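Local coordinates for putative branched-chain amino acid transport system substrate-binding protein (Rhodopseudomonas palustris, PDB 3TX6) that probably binds aromatic acids derived from lignin, such as p-coumaric acid and its relatives, in the periplasm and delivers them to an ABC transporter, at residues L102-P106 and E107-W111; F291-L294 and E295-P299; L351-D355 and G356-M360. All blocks are in the same frame, centred on the assembly; numbering follows the deposited sequence. Where two conformers were deposited one is given.

Interaction 1: residues L102-P106 and E107-W111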
ATOM      1  N   LEU A 102      -6.503  -2.634   3.857  1.00 20.33           N
ATOM      2  CA  LEU A 102      -7.903  -2.650   4.145  1.00 17.99           C
ATOM      3  C   LEU A 102      -8.067  -3.364   5.485  1.00 19.62           C
ATOM      4  O   LEU A 102      -7.171  -4.136   5.904  1.00 20.47           O
ATOM      5  CB  LEU A 102      -8.671  -3.412   3.039  1.00 16.72           C
ATOM      6  CG  LEU A 102      -8.601  -4.918   3.025  1.00 16.66           C
ATOM      7  CD1 LEU A 102      -9.767  -5.497   2.226  1.00 15.24           C
ATOM      8  CD2 LEU A 102      -7.240  -5.332   2.474  1.00 17.77           C
ATOM      9  N   PRO A 103      -9.199  -3.111   6.141  1.00 19.91           N
ATOM     10  CA  PRO A 103      -9.541  -3.891   7.312  1.00 21.19           C
ATOM     11  C   PRO A 103      -9.875  -5.329   6.891  1.00 19.34           C
ATOM     12  O   PRO A 103     -10.896  -5.572   6.218  1.00 19.91           O
ATOM     13  CB  PRO A 103     -10.783  -3.175   7.868  1.00 24.90           C
ATOM     14  CG  PRO A 103     -10.880  -1.882   7.132  1.00 29.38           C
ATOM     15  CD  PRO A 103     -10.226  -2.095   5.824  1.00 22.10           C
ATOM     16  N   ILE A 104      -9.000  -6.265   7.245  1.00 23.43           N
ATOM     17  CA  ILE A 104      -9.173  -7.678   6.841  1.00 23.30           C
ATOM     18  C   ILE A 104      -9.863  -8.363   8.005  1.00 23.41           C
ATOM     19  O   ILE A 104      -9.205  -8.916   8.876  1.00 32.36           O
ATOM     20  CB  ILE A 104      -7.854  -8.420   6.389  1.00 25.67           C
ATOM     21  CG1 ILE A 104      -7.242  -7.729   5.182  1.00 23.82           C
ATOM     22  CG2 ILE A 104      -8.171  -9.838   5.895  1.00 24.52           C
ATOM     23  CD1 ILE A 104      -5.999  -8.367   4.581  1.00 26.51           C
ATOM     24  N   THR A 105     -11.192  -8.247   8.017  1.00 21.75           N
ATOM     25  CA  THR A 105     -12.096  -8.830   8.971  1.00 21.70           C
ATOM     26  C   THR A 105     -12.235 -10.346   8.782  1.00 22.95           C
ATOM     27  O   THR A 105     -11.874 -10.903   7.749  1.00 21.62           O
ATOM     28  CB  THR A 105     -13.497  -8.237   8.797  1.00 24.90           C
ATOM     29  OG1 THR A 105     -13.959  -8.501   7.458  1.00 24.10           O
ATOM     30  CG2 THR A 105     -13.491  -6.746   9.068  1.00 27.79           C
ATOM     31  N   PRO A 106     -12.769 -11.030   9.784  1.00 25.80           N
ATOM     32  CA  PRO A 106     -12.952 -12.463   9.616  1.00 27.69           C
ATOM     33  C   PRO A 106     -13.728 -12.848   8.332  1.00 22.88           C
ATOM     34  O   PRO A 106     -13.437 -13.848   7.719  1.00 30.37           O
ATOM     35  CB  PRO A 106     -13.700 -12.851  10.895  1.00 36.89           C
ATOM     36  CG  PRO A 106     -13.161 -11.885  11.915  1.00 34.25           C
ATOM     37  CD  PRO A 106     -13.084 -10.597  11.160  1.00 29.96           C
ATOM     38  N   GLU A 107     -14.666 -12.009   7.917  0.50 26.85           N
ATOM     39  CA  GLU A 107     -15.433 -12.207   6.686  0.50 23.47           C
ATOM     40  C   GLU A 107     -14.613 -12.117   5.374  0.50 23.48           C
ATOM     41  O   GLU A 107     -14.967 -12.698   4.344  0.50 22.21           O
ATOM     42  CB  GLU A 107     -16.544 -11.151   6.659  0.50 23.22           C
ATOM     43  CG  GLU A 107     -17.649 -11.452   5.673  0.50 28.25           C
ATOM     44  CD  GLU A 107     -18.356 -12.768   5.982  0.50 32.28           C
ATOM     45  OE1 GLU A 107     -18.256 -13.260   7.138  0.50 36.51           O
ATOM     46  OE2 GLU A 107     -19.008 -13.314   5.061  0.50 28.11           O
ATOM     47  N   ARG A 108     -13.513 -11.395   5.431  1.00 18.78           N
ATOM     48  CA  ARG A 108     -12.632 -11.181   4.281  1.00 17.50           C
ATOM     49  C   ARG A 108     -11.374 -12.043   4.294  1.00 17.60           C
ATOM     50  O   ARG A 108     -10.656 -12.120   3.295  1.00 16.86           O
ATOM     51  CB  ARG A 108     -12.257  -9.722   4.279  1.00 17.22           C
ATOM     52  CG  ARG A 108     -13.410  -8.784   4.016  1.00 19.98           C
ATOM     53  CD  ARG A 108     -13.030  -7.319   4.216  1.00 21.84           C
ATOM     54  NE  ARG A 108     -14.281  -6.552   4.211  1.00 24.46           N
ATOM     55  CZ  ARG A 108     -14.475  -5.422   4.845  1.00 24.52           C
ATOM     56  NH1 ARG A 108     -13.493  -4.894   5.559  1.00 27.96           N
ATOM     57  NH2 ARG A 108     -15.668  -4.827   4.777  1.00 29.11           N
ATOM     58  N   ALA A 109     -11.055 -12.620   5.438  1.00 16.41           N
ATOM     59  CA  ALA A 109      -9.728 -13.216   5.644  1.00 15.31           C
ATOM     60  C   ALA A 109      -9.485 -14.484   4.868  1.00 15.52           C
ATOM     61  O   ALA A 109      -8.336 -14.790   4.567  1.00 17.93           O
ATOM     62  CB  ALA A 109      -9.438 -13.492   7.116  1.00 18.95           C
ATOM     63  N   LYS A 110     -10.520 -15.255   4.567  1.00 15.17           N
ATOM     64  CA  LYS A 110     -10.257 -16.547   3.951  1.00 15.41           C
ATOM     65  C   LYS A 110      -9.580 -16.401   2.598  1.00 14.32           C
ATOM     66  O   LYS A 110      -8.633 -17.088   2.339  1.00 16.39           O
ATOM     67  CB  LYS A 110     -11.531 -17.356   3.807  1.00 17.03           C
ATOM     68  CG  LYS A 110     -11.262 -18.758   3.281  1.00 17.90           C
ATOM     69  CD  LYS A 110     -12.462 -19.677   3.375  1.00 18.80           C
ATOM     70  CE  LYS A 110     -12.183 -21.022   2.685  1.00 21.23           C
ATOM     71  NZ  LYS A 110     -13.233 -22.082   2.785  1.00 27.14           N
ATOM     72  N   TRP A 111     -10.073 -15.492   1.751  1.00 13.13           N
ATOM     73  CA  TRP A 111      -9.577 -15.386   0.367  1.00 13.55           C
ATOM     74  C   TRP A 111      -8.703 -14.191   0.085  1.00 13.57           C
ATOM     75  O   TRP A 111      -8.128 -14.143  -0.979  1.00 14.53           O
ATOM     76  CB  TRP A 111     -10.720 -15.482  -0.620  1.00 13.64           C
ATOM     77  CG  TRP A 111     -11.352 -16.831  -0.597  1.00 12.73           C
ATOM     78  CD1 TRP A 111     -12.495 -17.216   0.088  1.00 12.78           C
ATOM     79  CD2 TRP A 111     -10.863 -18.019  -1.263  1.00 13.23           C
ATOM     80  NE1 TRP A 111     -12.734 -18.544  -0.140  1.00 12.27           N
ATOM     81  CE2 TRP A 111     -11.759 -19.091  -0.906  1.00 13.33           C
ATOM     82  CE3 TRP A 111      -9.771 -18.291  -2.071  1.00 13.49           C
ATOM     83  CZ2 TRP A 111     -11.591 -20.385  -1.395  1.00 14.14           C
ATOM     84  CZ3 TRP A 111      -9.605 -19.598  -2.566  1.00 14.12           C
ATOM     85  CH2 TRP A 111     -10.494 -20.627  -2.209  1.00 13.82           C
TER
HETATM   86  O   HOH W   1     -13.407 -15.158   5.307  1.00 30.16           O

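Interaction 2: residues F291-L294 and E295-P299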
ATOM      1  N   PHE A 291       3.234 -10.363  -7.864  1.00 13.98           N
ATOM      2  CA  PHE A 291       3.765 -11.375  -8.780  1.00 13.70           C
ATOM      3  C   PHE A 291       4.910 -12.161  -8.189  1.00 16.37           C
ATOM      4  O   PHE A 291       5.042 -13.337  -8.507  1.00 15.32           O
ATOM      5  CB  PHE A 291       4.103 -10.776 -10.141  1.00 13.93           C
ATOM      6  CG  PHE A 291       2.869 -10.528 -11.008  1.00 15.47           C
ATOM      7  CD1 PHE A 291       2.058  -9.408 -10.796  1.00 15.45           C
ATOM      8  CD2 PHE A 291       2.528 -11.417 -12.010  1.00 15.98           C
ATOM      9  CE1 PHE A 291       0.941  -9.203 -11.574  1.00 15.66           C
ATOM     10  CE2 PHE A 291       1.417 -11.201 -12.803  1.00 19.51           C
ATOM     11  CZ  PHE A 291       0.631 -10.095 -12.602  1.00 15.96           C
ATOM     12  N   LYS A 292       5.753 -11.534  -7.371  1.00 16.28           N
ATOM     13  CA  LYS A 292       6.770 -12.290  -6.635  1.00 18.14           C
ATOM     14  C   LYS A 292       6.077 -13.323  -5.742  1.00 15.25           C
ATOM     15  O   LYS A 292       6.537 -14.464  -5.649  1.00 15.80           O
ATOM     16  CB  LYS A 292       7.671 -11.373  -5.800  1.00 18.18           C
ATOM     17  CG  LYS A 292       8.624 -10.491  -6.604  1.00 20.84           C
ATOM     18  CD  LYS A 292       9.624 -11.332  -7.404  1.00 23.76           C
ATOM     19  CE  LYS A 292      10.731 -10.501  -8.018  1.00 24.92           C
ATOM     20  NZ  LYS A 292      11.795 -11.266  -8.760  1.00 33.00           N
ATOM     21  N   VAL A 293       4.942 -12.966  -5.116  1.00 15.19           N
ATOM     22  CA  VAL A 293       4.187 -13.956  -4.318  1.00 14.09           C
ATOM     23  C   VAL A 293       3.703 -15.099  -5.206  1.00 13.58           C
ATOM     24  O   VAL A 293       3.833 -16.285  -4.843  1.00 15.43           O
ATOM     25  CB  VAL A 293       3.049 -13.284  -3.498  1.00 13.98           C
ATOM     26  CG1 VAL A 293       2.090 -14.321  -2.903  1.00 14.78           C
ATOM     27  CG2 VAL A 293       3.624 -12.343  -2.461  1.00 16.67           C
ATOM     28  N   LEU A 294       3.129 -14.751  -6.369  1.00 13.14           N
ATOM     29  CA  LEU A 294       2.717 -15.759  -7.321  1.00 13.80           C
ATOM     30  C   LEU A 294       3.861 -16.671  -7.793  1.00 13.88           C
ATOM     31  O   LEU A 294       3.644 -17.881  -7.966  1.00 15.00           O
ATOM     32  CB  LEU A 294       1.999 -15.155  -8.520  1.00 15.25           C
ATOM     33  CG  LEU A 294       0.648 -14.482  -8.226  1.00 15.39           C
ATOM     34  CD1 LEU A 294      -0.024 -14.061  -9.542  1.00 20.11           C
ATOM     35  CD2 LEU A 294      -0.239 -15.385  -7.375  1.00 18.17           C
ATOM     36  N   GLU A 295       5.057 -16.138  -8.004  1.00 15.42           N
ATOM     37  CA  GLU A 295       6.184 -16.991  -8.355  1.00 15.96           C
ATOM     38  C   GLU A 295       6.491 -18.071  -7.297  1.00 15.95           C
ATOM     39  O   GLU A 295       7.010 -19.111  -7.668  1.00 15.77           O
ATOM     40  CB  GLU A 295       7.450 -16.169  -8.597  1.00 19.87           C
ATOM     41  CG  GLU A 295       7.441 -15.383  -9.886  1.00 18.19           C
ATOM     42  CD  GLU A 295       8.755 -14.633 -10.056  1.00 26.40           C
ATOM     43  OE1 GLU A 295       9.831 -15.119  -9.617  1.00 36.54           O
ATOM     44  OE2 GLU A 295       8.761 -13.565 -10.609  1.00 24.92           O
ATOM     45  N   ARG A 296       6.167 -17.823  -6.028  1.00 16.18           N
ATOM     46  CA  ARG A 296       6.322 -18.821  -4.945  1.00 16.61           C
ATOM     47  C   ARG A 296       5.128 -19.765  -4.876  1.00 16.81           C
ATOM     48  O   ARG A 296       5.316 -20.991  -4.757  1.00 19.02           O
ATOM     49  CB  ARG A 296       6.433 -18.163  -3.545  1.00 20.51           C
ATOM     50  CG  ARG A 296       7.802 -17.668  -3.216  1.00 27.28           C
ATOM     51  CD  ARG A 296       8.786 -18.794  -2.911  1.00 22.82           C
ATOM     52  NE  ARG A 296       8.558 -19.586  -1.709  1.00 24.66           N
ATOM     53  CZ  ARG A 296       8.988 -19.286  -0.467  1.00 22.69           C
ATOM     54  NH1 ARG A 296       9.638 -18.175  -0.185  1.00 22.41           N
ATOM     55  NH2 ARG A 296       8.736 -20.115   0.513  1.00 21.46           N
ATOM     56  N   VAL A 297       3.904 -19.219  -4.925  1.00 15.82           N
ATOM     57  CA  VAL A 297       2.771 -20.048  -4.562  1.00 14.99           C
ATOM     58  C   VAL A 297       2.206 -20.825  -5.771  1.00 15.81           C
ATOM     59  O   VAL A 297       1.657 -21.906  -5.625  1.00 17.74           O
ATOM     60  CB  VAL A 297       1.637 -19.289  -3.863  1.00 15.74           C
ATOM     61  CG1 VAL A 297       2.059 -18.739  -2.502  1.00 17.74           C
ATOM     62  CG2 VAL A 297       0.967 -18.243  -4.733  1.00 16.49           C
ATOM     63  N   VAL A 298       2.293 -20.266  -6.961  1.00 14.05           N
ATOM     64  CA  VAL A 298       1.763 -20.949  -8.146  1.00 15.43           C
ATOM     65  C   VAL A 298       2.465 -22.300  -8.400  1.00 16.06           C
ATOM     66  O   VAL A 298       1.773 -23.281  -8.696  1.00 16.64           O
ATOM     67  CB  VAL A 298       1.782 -20.016  -9.394  1.00 16.73           C
ATOM     68  CG1 VAL A 298       1.608 -20.831 -10.700  1.00 20.24           C
ATOM     69  CG2 VAL A 298       0.717 -18.910  -9.237  1.00 19.45           C
ATOM     70  N   PRO A 299       3.822 -22.355  -8.341  1.00 16.11           N
ATOM     71  CA  PRO A 299       4.398 -23.711  -8.563  1.00 16.32           C
ATOM     72  C   PRO A 299       3.911 -24.752  -7.553  1.00 17.58           C
ATOM     73  O   PRO A 299       3.725 -25.899  -7.910  1.00 19.23           O
ATOM     74  CB  PRO A 299       5.922 -23.480  -8.491  1.00 17.12           C
ATOM     75  CG  PRO A 299       6.075 -22.021  -8.880  1.00 16.32           C
ATOM     76  CD  PRO A 299       4.867 -21.314  -8.287  1.00 16.77           C
TER
HETATM   77  O   HOH W   2      10.556 -12.118 -11.477  1.00 36.52           O

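Interaction 3: residues L351-D355 and G356-M360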
ATOM      1  N   LEU A 351      11.501   7.565   6.058  1.00 22.42           N
ATOM      2  CA  LEU A 351      12.053   8.577   5.116  1.00 25.43           C
ATOM      3  C   LEU A 351      11.876   9.943   5.622  1.00 21.44           C
ATOM      4  O   LEU A 351      10.888  10.280   6.318  1.00 25.36           O
ATOM      5  CB  LEU A 351      11.347   8.524   3.760  1.00 24.19           C
ATOM      6  CG  LEU A 351      11.472   7.267   2.908  1.00 21.65           C
ATOM      7  CD1 LEU A 351      10.599   7.381   1.655  1.00 23.79           C
ATOM      8  CD2 LEU A 351      12.948   7.053   2.642  1.00 29.05           C
ATOM      9  N   THR A 352      12.831  10.796   5.256  1.00 26.51           N
ATOM     10  CA  THR A 352      12.594  12.212   5.347  1.00 23.21           C
ATOM     11  C   THR A 352      12.859  12.831   3.961  1.00 25.19           C
ATOM     12  O   THR A 352      13.235  12.133   3.028  1.00 28.49           O
ATOM     13  CB  THR A 352      13.437  12.838   6.499  1.00 23.17           C
ATOM     14  OG1 THR A 352      12.978  14.149   6.766  1.00 24.54           O
ATOM     15  CG2 THR A 352      14.958  12.847   6.184  1.00 30.45           C
ATOM     16  N   VAL A 353      12.591  14.129   3.839  1.00 22.95           N
ATOM     17  CA  VAL A 353      12.853  14.913   2.627  1.00 23.39           C
ATOM     18  C   VAL A 353      13.901  15.971   2.946  1.00 25.71           C
ATOM     19  O   VAL A 353      13.709  16.788   3.860  1.00 26.53           O
ATOM     20  CB  VAL A 353      11.553  15.534   2.122  1.00 23.62           C
ATOM     21  CG1 VAL A 353      11.840  16.474   0.965  1.00 27.98           C
ATOM     22  CG2 VAL A 353      10.590  14.446   1.665  1.00 26.64           C
ATOM     23  N   LYS A 354      15.035  15.910   2.221  1.00 24.32           N
ATOM     24  CA  LYS A 354      16.075  16.927   2.323  1.00 25.83           C
ATOM     25  C   LYS A 354      16.523  17.308   0.912  1.00 30.33           C
ATOM     26  O   LYS A 354      16.781  16.432   0.091  1.00 30.48           O
ATOM     27  CB  LYS A 354      17.305  16.411   3.108  1.00 33.82           C
ATOM     28  CG  LYS A 354      17.040  15.813   4.492  1.00 36.11           C
ATOM     29  CD  LYS A 354      16.451  16.812   5.495  1.00 40.97           C
ATOM     30  CE  LYS A 354      17.491  17.760   6.077  1.00 38.52           C
ATOM     31  NZ  LYS A 354      16.867  18.499   7.202  1.00 54.38           N
ATOM     32  N   ASP A 355      16.650  18.607   0.654  1.00 28.68           N
ATOM     33  CA  ASP A 355      17.042  19.127  -0.676  1.00 30.87           C
ATOM     34  C   ASP A 355      16.137  18.551  -1.755  1.00 32.55           C
ATOM     35  O   ASP A 355      16.596  18.248  -2.884  1.00 33.07           O
ATOM     36  CB  ASP A 355      18.518  18.815  -0.984  1.00 35.52           C
ATOM     37  CG  ASP A 355      19.439  19.287   0.121  1.00 34.70           C
ATOM     38  OD1 ASP A 355      19.506  20.526   0.309  1.00 44.72           O
ATOM     39  OD2 ASP A 355      20.054  18.424   0.803  1.00 45.51           O
ATOM     40  N   GLY A 356      14.854  18.399  -1.392  1.00 33.39           N
ATOM     41  CA  GLY A 356      13.792  18.070  -2.342  1.00 34.41           C
ATOM     42  C   GLY A 356      13.748  16.602  -2.741  1.00 31.88           C
ATOM     43  O   GLY A 356      13.083  16.259  -3.717  1.00 37.50           O
ATOM     44  N   LYS A 357      14.524  15.763  -2.036  1.00 30.36           N
ATOM     45  CA  LYS A 357      14.623  14.350  -2.294  1.00 27.72           C
ATOM     46  C   LYS A 357      14.396  13.551  -1.001  1.00 28.64           C
ATOM     47  O   LYS A 357      14.704  14.004   0.100  1.00 28.39           O
ATOM     48  CB  LYS A 357      16.019  13.996  -2.860  1.00 30.34           C
ATOM     49  CG  LYS A 357      16.457  14.833  -4.055  1.00 40.29           C
ATOM     50  CD  LYS A 357      15.644  14.527  -5.294  1.00 40.39           C
ATOM     51  CE  LYS A 357      16.035  15.446  -6.454  1.00 47.36           C
ATOM     52  NZ  LYS A 357      17.517  15.554  -6.667  1.00 52.64           N
ATOM     53  N   TYR A 358      13.868  12.359  -1.138  1.00 28.96           N
ATOM     54  CA  TYR A 358      13.753  11.432  -0.014  1.00 29.94           C
ATOM     55  C   TYR A 358      15.126  10.943   0.437  1.00 29.45           C
ATOM     56  O   TYR A 358      15.992  10.635  -0.422  1.00 30.40           O
ATOM     57  CB  TYR A 358      12.906  10.228  -0.429  1.00 27.87           C
ATOM     58  CG  TYR A 358      11.429  10.548  -0.589  1.00 24.24           C
ATOM     59  CD1 TYR A 358      10.680  11.022   0.476  1.00 26.56           C
ATOM     60  CD2 TYR A 358      10.783  10.399  -1.825  1.00 26.43           C
ATOM     61  CE1 TYR A 358       9.321  11.339   0.329  1.00 25.86           C
ATOM     62  CE2 TYR A 358       9.420  10.684  -1.965  1.00 22.98           C
ATOM     63  CZ  TYR A 358       8.693  11.146  -0.885  1.00 26.74           C
ATOM     64  OH  TYR A 358       7.347  11.445  -1.053  1.00 25.79           O
ATOM     65  N   VAL A 359      15.337  10.876   1.759  1.00 26.05           N
ATOM     66  CA  VAL A 359      16.541  10.271   2.362  1.00 27.72           C
ATOM     67  C   VAL A 359      16.117   9.297   3.480  1.00 22.50           C
ATOM     68  O   VAL A 359      15.237   9.620   4.224  1.00 28.01           O
ATOM     69  CB  VAL A 359      17.451  11.344   3.036  1.00 34.40           C
ATOM     70  CG1 VAL A 359      18.823  10.746   3.349  1.00 41.98           C
ATOM     71  CG2 VAL A 359      17.559  12.586   2.176  1.00 45.18           C
HETATM   72  N   MSE A 360      16.762   8.124   3.601  1.00 23.73           N
HETATM   73  CA  MSE A 360      16.445   7.156   4.693  1.00 25.09           C
HETATM   74  C   MSE A 360      16.980   7.735   5.994  1.00 26.62           C
HETATM   75  O   MSE A 360      18.128   8.191   6.073  1.00 31.87           O
HETATM   76  CB  MSE A 360      16.981   5.738   4.438  1.00 33.66           C
HETATM   77  CG  MSE A 360      16.412   4.680   5.395  1.00 35.48           C
HETATM   78 SE   MSE A 360      17.549   3.103   5.313  0.80 73.24          SE
HETATM   79  CE  MSE A 360      17.223   2.513   3.443  1.00 41.64           C
TER
HETATM   80  O   HOH W   3      18.974  17.130  -3.929  1.00 40.71           O

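Interaction 1: residues L102-P106 and E107-W111
The guanidinium of R108 reaches back along the chain to the carbonyl of P103, and NH1 donates to P103 O over 2.8 Å with an N-H...O angle of 154°. The acceptor lies within the plane of the guanidinium, at its edge, and the donor is tilted only 15° from the carbonyl plane. Over one face of the same group stands T105 OG1, which also packs against the methylenes, 3.5 Å from R108 CG. The arginine chain, extended from CG to NE, carries the charged end that far. Beside this, I104 CG2 rests 3.7 Å from A109 CA. The backbone positions these groups: T105 O accepts from R108 N and, weakly, from A109 N, bonds that close the turn leading into the short, weakly bonded helix. A water accepts from K110 N and donates to P106 O, bridging the two. Further out, the R108 side chain touches V83, S86 and N87 of helix 79-92, while R108 O and W111 N are both bonded to the side chain of N90. A guanidinium meeting a backbone carbonyl in its own plane implies a directional, probably charge-assisted bond from the helical turn to the loop before it.

Interaction 2: residues F291-L294 and E295-P299
L294 and V298 meet at the apolar centre, with L294 CB 4.0 Å from V298 CG2, and this four-residue spacing is that of one face of an alpha helix, here 282-304. L294 CD2 also meets V297 CG2, three residues on, at 4.1 Å. V297 CG2 sits between its own backbone N and carbonyl carbon (CG1 at chi1 -65°), which turns it back over V293 O and the L294 backbone. The buried face is covered by the sheet and by helix 310-322: L294 and V298 touch I38, L294 reaches I10 of strand 8-14, and V293 and V297 pack on L320. Backbone bonds of the i to i+4 kind run beneath, V298 N to L294 O and V297 N to V293 O. The helix kinks at P299, which has no N-H to give; its CD packs 3.7 Å from L294 O. At the polar edge R296 makes its salt bridge with E323. K292 and E295 run side by side, but K292 NZ forms its salt bridge with E266. K292 NZ, 4.2 Å from E295 OE2, is joined to it by a water that accepts from K292 NZ at 3.1 Å and donates to E295 OE2 at 2.5 Å.

Interaction 3: residues L351-D355 and G356-M360
Four backbone hydrogen bonds join L351-D355 to G356-M360, two around the T352/V359 pair and two around K354/K357. T352 N to V359 O is the straightest, 2.9 Å with an N-H...O angle of 173°, whereas K357 N to K354 O is longer, 3.2 Å. CA-H...O contacts fill the intervals, the shortest from Y358 CA to T352 O at 3.2 Å. Apolar contact gathers on the face carrying L351, V353 and Y358. L351 CD1 makes an off-centre CH-pi contact, 4.3 Å from the Y358 ring centroid, and V353 CG2 lies 3.6 Å from Y358 CE1. With CG opposite the carbonyl carbon (chi1 -72°), the tyrosine ring meets both of these methyl-bearing chains, and its OH bonds to S227 O. Replacing L351 by an alanine would probably strip that ring of one aliphatic partner and leave the tyrosine less firmly held. On the other face K354 CB meets V359 CG2 at 3.9 Å, and T352 OG1 bonds to V241 O. D355 and G356, both at positive phi, are the two-residue loop of a type I' beta hairpin at the edge of a seven-stranded mixed sheet.

The three contacts illustrate how short-range chemistry follows position in the fold. Interaction 2 is the most buried, its apolar side chains turned toward the six-stranded sheet and helix 310-322, with charges confined to the outer edge. Interactions 1 and 3 lie at the surface, on opposite sides of the chain's centre, about 35 Å apart between centres. Interaction 1 follows strand 96-98 of the six-stranded sheet, whereas interaction 3 is part of the other, seven-stranded one. None shares a helix or strand with another. A side chain-to-carbonyl bond defines the loop contact, i to i+4 bonding the helix, and paired strands the hairpin. L102 in interaction 1 comes nearest the bound 3-(4-hydroxy-phenyl)pyruvic acid, its side chain about 7 Å away.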